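Long-range contacts in uncharacterized protein (Bacteroides caccae, PDB 3NO2), which is of unknown function but folds as a six-bladed beta-propeller, with a bound citrate that may mark a ligand pocket: residues Gly76-Thr81 against Ile120-Ala125; Ile27-Pro32 against Ile61-Arg66. All coordinates share one frame; numbering follows the deposited sequence.

Interaction 1. Residues Gly76-Thr81 against Ile120-Ala125; sequences GCEMQT and IERPHA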
loop_
_atom_site.group_PDB
_atom_site.type_symbol
_atom_site.label_atom_id
_atom_site.label_comp_id
_atom_site.label_asym_id
_atom_site.label_seq_id
_atom_site.Cartn_x
_atom_site.Cartn_y
_atom_site.Cartn_z
ATOM N N GLY A 76 -3.124 -10.585 -18.370
ATOM C CA GLY A 76 -3.112 -9.148 -18.629
ATOM C C GLY A 76 -3.592 -8.310 -17.455
ATOM O O GLY A 76 -3.490 -7.075 -17.502
ATOM N N CYS A 77 -4.150 -8.956 -16.414
ATOM C CA CYS A 77 -4.613 -8.240 -15.211
ATOM C C CYS A 77 -3.420 -8.073 -14.292
ATOM O O CYS A 77 -2.388 -8.742 -14.452
ATOM C CB CYS A 77 -5.734 -8.990 -14.509
ATOM S SG CYS A 77 -7.311 -9.051 -15.431
ATOM N N GLU A 78 -3.535 -7.188 -13.312
ATOM C CA GLU A 78 -2.465 -6.977 -12.344
ATOM C C GLU A 78 -3.045 -6.958 -10.945
ATOM O O GLU A 78 -3.754 -6.015 -10.511
ATOM C CB GLU A 78 -1.726 -5.674 -12.601
ATOM C CG GLU A 78 -1.061 -5.585 -13.965
ATOM C CD GLU A 78 -0.155 -4.378 -14.112
ATOM O OE1 GLU A 78 0.059 -3.633 -13.147
ATOM O OE2 GLU A 78 0.367 -4.201 -15.250
HETATM N N MSE A 79 -2.700 -7.971 -10.152
HETATM C CA MSE A 79 -3.081 -8.030 -8.753
HETATM C C MSE A 79 -2.150 -7.092 -7.992
HETATM O O MSE A 79 -0.955 -7.377 -7.835
HETATM C CB MSE A 79 -2.897 -9.463 -8.240
HETATM C CG MSE A 79 -3.491 -9.654 -6.886
HETATM SE SE MSE A 79 -5.418 -9.973 -6.848
HETATM C CE MSE A 79 -5.402 -11.837 -7.232
ATOM N N GLN A 80 -2.709 -6.001 -7.477
ATOM C CA GLN A 80 -1.923 -4.953 -6.849
ATOM C C GLN A 80 -2.344 -4.622 -5.424
ATOM O O GLN A 80 -1.558 -3.976 -4.738
ATOM C CB GLN A 80 -1.936 -3.671 -7.672
ATOM C CG GLN A 80 -1.289 -3.790 -9.046
ATOM C CD GLN A 80 0.211 -3.736 -9.062
ATOM O OE1 GLN A 80 0.864 -3.723 -8.039
ATOM N NE2 GLN A 80 0.775 -3.750 -10.260
ATOM N N THR A 81 -3.538 -5.031 -4.976
ATOM C CA THR A 81 -4.000 -4.875 -3.618
ATOM C C THR A 81 -3.893 -6.181 -2.874
ATOM O O THR A 81 -4.254 -7.228 -3.398
ATOM C CB THR A 81 -5.491 -4.457 -3.613
ATOM O OG1 THR A 81 -5.680 -3.170 -4.221
ATOM C CG2 THR A 81 -6.099 -4.414 -2.214
ATOM N N ILE A 120 -10.124 3.109 -17.732
ATOM C CA ILE A 120 -8.685 3.316 -17.946
ATOM C C ILE A 120 -8.138 2.090 -18.661
ATOM O O ILE A 120 -8.174 0.981 -18.119
ATOM C CB ILE A 120 -7.975 3.534 -16.608
ATOM C CG1 ILE A 120 -8.457 4.829 -15.973
ATOM C CG2 ILE A 120 -6.465 3.515 -16.761
ATOM C CD1 ILE A 120 -8.086 4.965 -14.475
ATOM N N GLU A 121 -7.643 2.264 -19.878
ATOM C CA GLU A 121 -7.293 1.141 -20.739
ATOM C C GLU A 121 -6.176 0.242 -20.179
ATOM O O GLU A 121 -6.351 -0.982 -20.082
ATOM C CB GLU A 121 -6.979 1.651 -22.153
ATOM C CG GLU A 121 -6.494 0.545 -23.102
ATOM C CD GLU A 121 -6.660 0.870 -24.604
ATOM O OE1 GLU A 121 -7.170 1.935 -24.961
ATOM O OE2 GLU A 121 -6.311 0.002 -25.392
ATOM N N ARG A 122 -5.045 0.805 -19.781
ATOM C CA ARG A 122 -3.946 -0.011 -19.268
ATOM C C ARG A 122 -4.172 -0.398 -17.825
ATOM O O ARG A 122 -4.304 0.467 -16.965
ATOM C CB ARG A 122 -2.617 0.700 -19.396
ATOM C CG ARG A 122 -1.449 -0.295 -19.252
ATOM C CD ARG A 122 -0.077 0.220 -19.472
ATOM N NE ARG A 122 0.858 -0.884 -19.224
ATOM C CZ ARG A 122 1.998 -0.773 -18.596
ATOM N NH1 ARG A 122 2.490 0.378 -18.225
ATOM N NH2 ARG A 122 2.675 -1.895 -18.304
ATOM N N PRO A 123 -4.205 -1.703 -17.521
ATOM C CA PRO A 123 -4.413 -2.089 -16.109
ATOM C C PRO A 123 -3.393 -1.450 -15.177
ATOM O O PRO A 123 -3.712 -1.007 -14.068
ATOM C CB PRO A 123 -4.307 -3.621 -16.159
ATOM C CG PRO A 123 -4.860 -3.965 -17.506
ATOM C CD PRO A 123 -4.282 -2.888 -18.411
ATOM N N HIS A 124 -2.145 -1.310 -15.618
ATOM C CA HIS A 124 -1.126 -0.746 -14.785
ATOM C C HIS A 124 -1.438 0.721 -14.383
ATOM O O HIS A 124 -0.896 1.188 -13.398
ATOM C CB HIS A 124 0.244 -0.768 -15.515
ATOM C CG HIS A 124 1.421 -0.685 -14.634
ATOM N ND1 HIS A 124 1.701 -1.642 -13.684
ATOM C CD2 HIS A 124 2.457 0.186 -14.598
ATOM C CE1 HIS A 124 2.847 -1.347 -13.093
ATOM N NE2 HIS A 124 3.345 -0.248 -13.645
ATOM N N ALA A 125 -2.228 1.430 -15.182
ATOM C CA ALA A 125 -2.586 2.810 -14.929
ATOM C C ALA A 125 -3.819 2.968 -14.072
ATOM O O ALA A 125 -4.322 4.089 -13.922
ATOM C CB ALA A 125 -2.760 3.564 -16.288
HETATM O O HOH W 1 -1.011 -3.340 -17.465
#
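A histidine-carboxylate pair, His-124 with Glu-78, joins the first strand of one propeller blade to the loop that leads into the next, illustrating how a single side chain can pin a loop through several atoms. The hydrogen bond from His-124 ND1 to Glu-78 OE1 is 2.6 Å long and nearly straight, 174° at the hydrogen. It lies in the plane of the imidazole and uses the syn lone pair of the oxygen, while the carboxylate is turned 60° from the ring. On its anti side, tilted out of the carboxylate plane, the same OE1 accepts a second bond, from Gln-80 NE2 at 3.0 Å. The other oxygen serves the loop backbone: a water donates to Glu-78 OE2 at 2.7 Å and accepts from His-124 N at 3.0 Å. Glu-78 spans the gap because its CG lies anti to the carbonyl carbon (chi1 -60°) and the chain beyond runs extended. Both oxygens are thus engaged, which fixes the rotation of the carboxylate. One face of the Arg-122 guanidinium lies against His-124 CB, and its NH2 is 4.5 Å from Glu-78 OE2, an opposite charge too far for a salt bridge. In a second shell, Asn-40 and Glu-38 grip the two ends of the Gln-80 amide, steadying the donor to Glu-78. His-124 NE2 is hydrogen-bonded to a bound citrate, probably from the crystallisation liquor. Strand 78-84 pairs with strand 90-95, and Pro-123 touches that strand at Cys-95, so the loop before strand 131-132 lies across the end of the preceding blade.

Interaction 2. Residues Ile27-Pro32 against Ile61-Arg66; sequences IVWEYP and ITRDGR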
loop_
_atom_site.group_PDB
_atom_site.type_symbol
_atom_site.label_atom_id
_atom_site.label_comp_id
_atom_site.label_asym_id
_atom_site.label_seq_id
_atom_site.Cartn_x
_atom_site.Cartn_y
_atom_site.Cartn_z
ATOM N N ILE A 27 17.618 -6.640 8.170
ATOM C CA ILE A 27 16.723 -7.625 7.510
ATOM C C ILE A 27 16.929 -8.976 8.214
ATOM O O ILE A 27 18.072 -9.511 8.233
ATOM C CB ILE A 27 17.024 -7.725 6.015
ATOM C CG1 ILE A 27 16.592 -6.437 5.328
ATOM C CG2 ILE A 27 16.288 -8.946 5.384
ATOM C CD1 ILE A 27 16.881 -6.376 3.807
ATOM N N VAL A 28 15.882 -9.513 8.835
ATOM C CA VAL A 28 15.986 -10.772 9.557
ATOM C C VAL A 28 15.367 -11.952 8.802
ATOM O O VAL A 28 15.506 -13.091 9.244
ATOM C CB VAL A 28 15.419 -10.659 10.967
ATOM C CG1 VAL A 28 16.221 -9.588 11.772
ATOM C CG2 VAL A 28 13.921 -10.377 10.974
ATOM N N TRP A 29 14.676 -11.691 7.697
ATOM C CA TRP A 29 13.977 -12.719 6.925
ATOM C C TRP A 29 13.673 -12.135 5.565
ATOM O O TRP A 29 13.363 -10.919 5.459
ATOM C CB TRP A 29 12.670 -13.026 7.620
ATOM C CG TRP A 29 11.700 -13.990 6.931
ATOM C CD1 TRP A 29 11.592 -15.328 7.147
ATOM C CD2 TRP A 29 10.669 -13.649 5.998
ATOM N NE1 TRP A 29 10.557 -15.847 6.381
ATOM C CE2 TRP A 29 9.980 -14.837 5.667
ATOM C CE3 TRP A 29 10.279 -12.470 5.392
ATOM C CZ2 TRP A 29 8.896 -14.850 4.775
ATOM C CZ3 TRP A 29 9.199 -12.487 4.492
ATOM C CH2 TRP A 29 8.540 -13.659 4.201
ATOM N N GLU A 30 13.850 -12.939 4.512
ATOM C CA GLU A 30 13.440 -12.588 3.148
ATOM C C GLU A 30 12.643 -13.732 2.513
ATOM O O GLU A 30 12.680 -14.912 2.966
ATOM C CB GLU A 30 14.623 -12.238 2.219
ATOM C CG GLU A 30 15.319 -10.940 2.583
ATOM C CD GLU A 30 16.435 -10.523 1.639
ATOM O OE1 GLU A 30 16.911 -11.372 0.837
ATOM O OE2 GLU A 30 16.846 -9.333 1.698
ATOM N N TYR A 31 11.913 -13.369 1.464
ATOM C CA TYR A 31 11.223 -14.349 0.621
ATOM C C TYR A 31 11.292 -13.842 -0.812
ATOM O O TYR A 31 11.077 -12.647 -1.075
ATOM C CB TYR A 31 9.778 -14.483 1.085
ATOM C CG TYR A 31 8.943 -15.529 0.379
ATOM C CD1 TYR A 31 8.243 -15.234 -0.789
ATOM C CD2 TYR A 31 8.861 -16.827 0.868
ATOM C CE1 TYR A 31 7.478 -16.172 -1.440
ATOM C CE2 TYR A 31 8.082 -17.803 0.219
ATOM C CZ TYR A 31 7.390 -17.463 -0.950
ATOM O OH TYR A 31 6.599 -18.386 -1.598
ATOM N N PRO A 32 11.627 -14.713 -1.770
ATOM C CA PRO A 32 11.907 -14.248 -3.119
ATOM C C PRO A 32 10.657 -14.001 -3.962
ATOM O O PRO A 32 9.621 -14.670 -3.819
ATOM C CB PRO A 32 12.692 -15.419 -3.710
ATOM C CG PRO A 32 12.082 -16.599 -3.057
ATOM C CD PRO A 32 11.820 -16.174 -1.619
ATOM N N ILE A 61 1.380 -16.930 2.877
ATOM C CA ILE A 61 2.403 -17.879 3.293
ATOM C C ILE A 61 2.526 -17.820 4.808
ATOM O O ILE A 61 2.181 -16.838 5.469
ATOM C CB ILE A 61 3.768 -17.607 2.626
ATOM C CG1 ILE A 61 4.321 -16.218 2.984
ATOM C CG2 ILE A 61 3.637 -17.711 1.101
ATOM C CD1 ILE A 61 5.766 -15.949 2.493
ATOM N N THR A 62 3.099 -18.887 5.357
ATOM C CA THR A 62 3.456 -18.904 6.762
ATOM C C THR A 62 4.738 -18.192 6.943
ATOM O O THR A 62 5.510 -18.012 6.021
ATOM C CB THR A 62 3.579 -20.370 7.257
ATOM O OG1 THR A 62 4.688 -20.997 6.603
ATOM C CG2 THR A 62 2.301 -21.203 7.062
ATOM N N ARG A 63 5.047 -17.903 8.216
ATOM C CA ARG A 63 6.238 -17.247 8.543
ATOM C C ARG A 63 7.453 -18.074 8.174
ATOM O O ARG A 63 8.502 -17.515 7.916
ATOM C CB ARG A 63 6.216 -16.872 10.033
ATOM C CG ARG A 63 7.394 -16.105 10.526
ATOM C CD ARG A 63 7.628 -14.760 9.801
ATOM N NE ARG A 63 8.720 -14.052 10.472
ATOM C CZ ARG A 63 9.998 -14.411 10.408
ATOM N NH1 ARG A 63 10.375 -15.466 9.688
ATOM N NH2 ARG A 63 10.912 -13.707 11.072
ATOM N N ASP A 64 7.326 -19.411 8.120
ATOM C CA ASP A 64 8.408 -20.277 7.680
ATOM C C ASP A 64 8.414 -20.586 6.184
ATOM O O ASP A 64 9.147 -21.448 5.703
ATOM C CB ASP A 64 8.552 -21.571 8.520
ATOM C CG ASP A 64 7.415 -22.552 8.385
ATOM O OD1 ASP A 64 6.410 -22.327 7.697
ATOM O OD2 ASP A 64 7.535 -23.617 9.031
ATOM N N GLY A 65 7.555 -19.885 5.453
ATOM C CA GLY A 65 7.659 -19.895 4.013
ATOM C C GLY A 65 6.785 -20.886 3.281
ATOM O O GLY A 65 6.962 -21.046 2.078
ATOM N N ARG A 66 5.836 -21.553 3.954
ATOM C CA ARG A 66 4.977 -22.506 3.290
ATOM C C ARG A 66 3.755 -21.805 2.734
ATOM O O ARG A 66 3.145 -20.967 3.390
ATOM C CB ARG A 66 4.525 -23.569 4.264
ATOM C CG ARG A 66 5.658 -24.533 4.642
ATOM C CD ARG A 66 5.225 -25.586 5.655
ATOM N NE ARG A 66 5.111 -24.964 6.972
ATOM C CZ ARG A 66 4.027 -24.973 7.750
ATOM N NH1 ARG A 66 2.916 -25.629 7.395
ATOM N NH2 ARG A 66 4.063 -24.329 8.915
HETATM O O HOH W 2 6.100 -20.668 -0.445
#
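Trp-29 and Tyr-31 of strand 26-32 meet Ile-61, Arg-63 and Gly-65 of the next propeller blade, a worked case of neighbouring blades joined through aromatic side chains by three kinds of contact. The first is cation-pi. The guanidinium of Arg-63 sits over a face of the Trp-29 indole, with CZ 4.1 Å from the centroid of the five-membered ring and 28° off its normal. The two planes are tilted 54° apart, well short of a parallel stack; NH1 is modelled too near the ring, so the exact placement is doubtful. The second kind is apolar. Ile-61 CD1 lies over the Tyr-31 ring, 3.7 Å from its centroid in a CH-pi contact, and meets the edge of the indole in plane, 4.0 Å from Trp-29 CH2. Turning CG1 between the backbone N and the carbonyl carbon (chi1 61°) brings this methyl to both aromatics. Pro-32 CD packs on the opposite face of the tyrosine. The third is a water bridge: one water, in the plane of the phenol ring, lies 2.6 Å from Tyr-31 OH and donates to Gly-65 O at 2.7 Å. That carbonyl belongs to the last residue of a type I turn, Thr-62 to Gly-65. A salt bridge from Arg-63 NH2 to the C-terminal carboxylate of Glu-276 probably balances the charge and, with the indole face, positions the guanidinium. The blades thus meet here through ring faces and a bridging water, without a clear direct hydrogen bond.

How the interactions relate
From the N terminus, the chain first builds the sheet of strands 6-10, 16-21 and 26-32, which the C-terminal strand 270-274 completes, so that sheet closes the propeller ring. Interaction 2 then closes a loop of 28 intervening residues, tying an outermost strand of this sheet to the turn between strands 57-61 and 67-72 of the next. Interaction 1 opens only afterwards and spans 38 residues, linking the first strand of the following sheet to the loop that leaves its last. The two contacts are therefore in series, neither nested nor crossed. Their centres lie about 27 Å apart, and their nearest atoms about 13 Å.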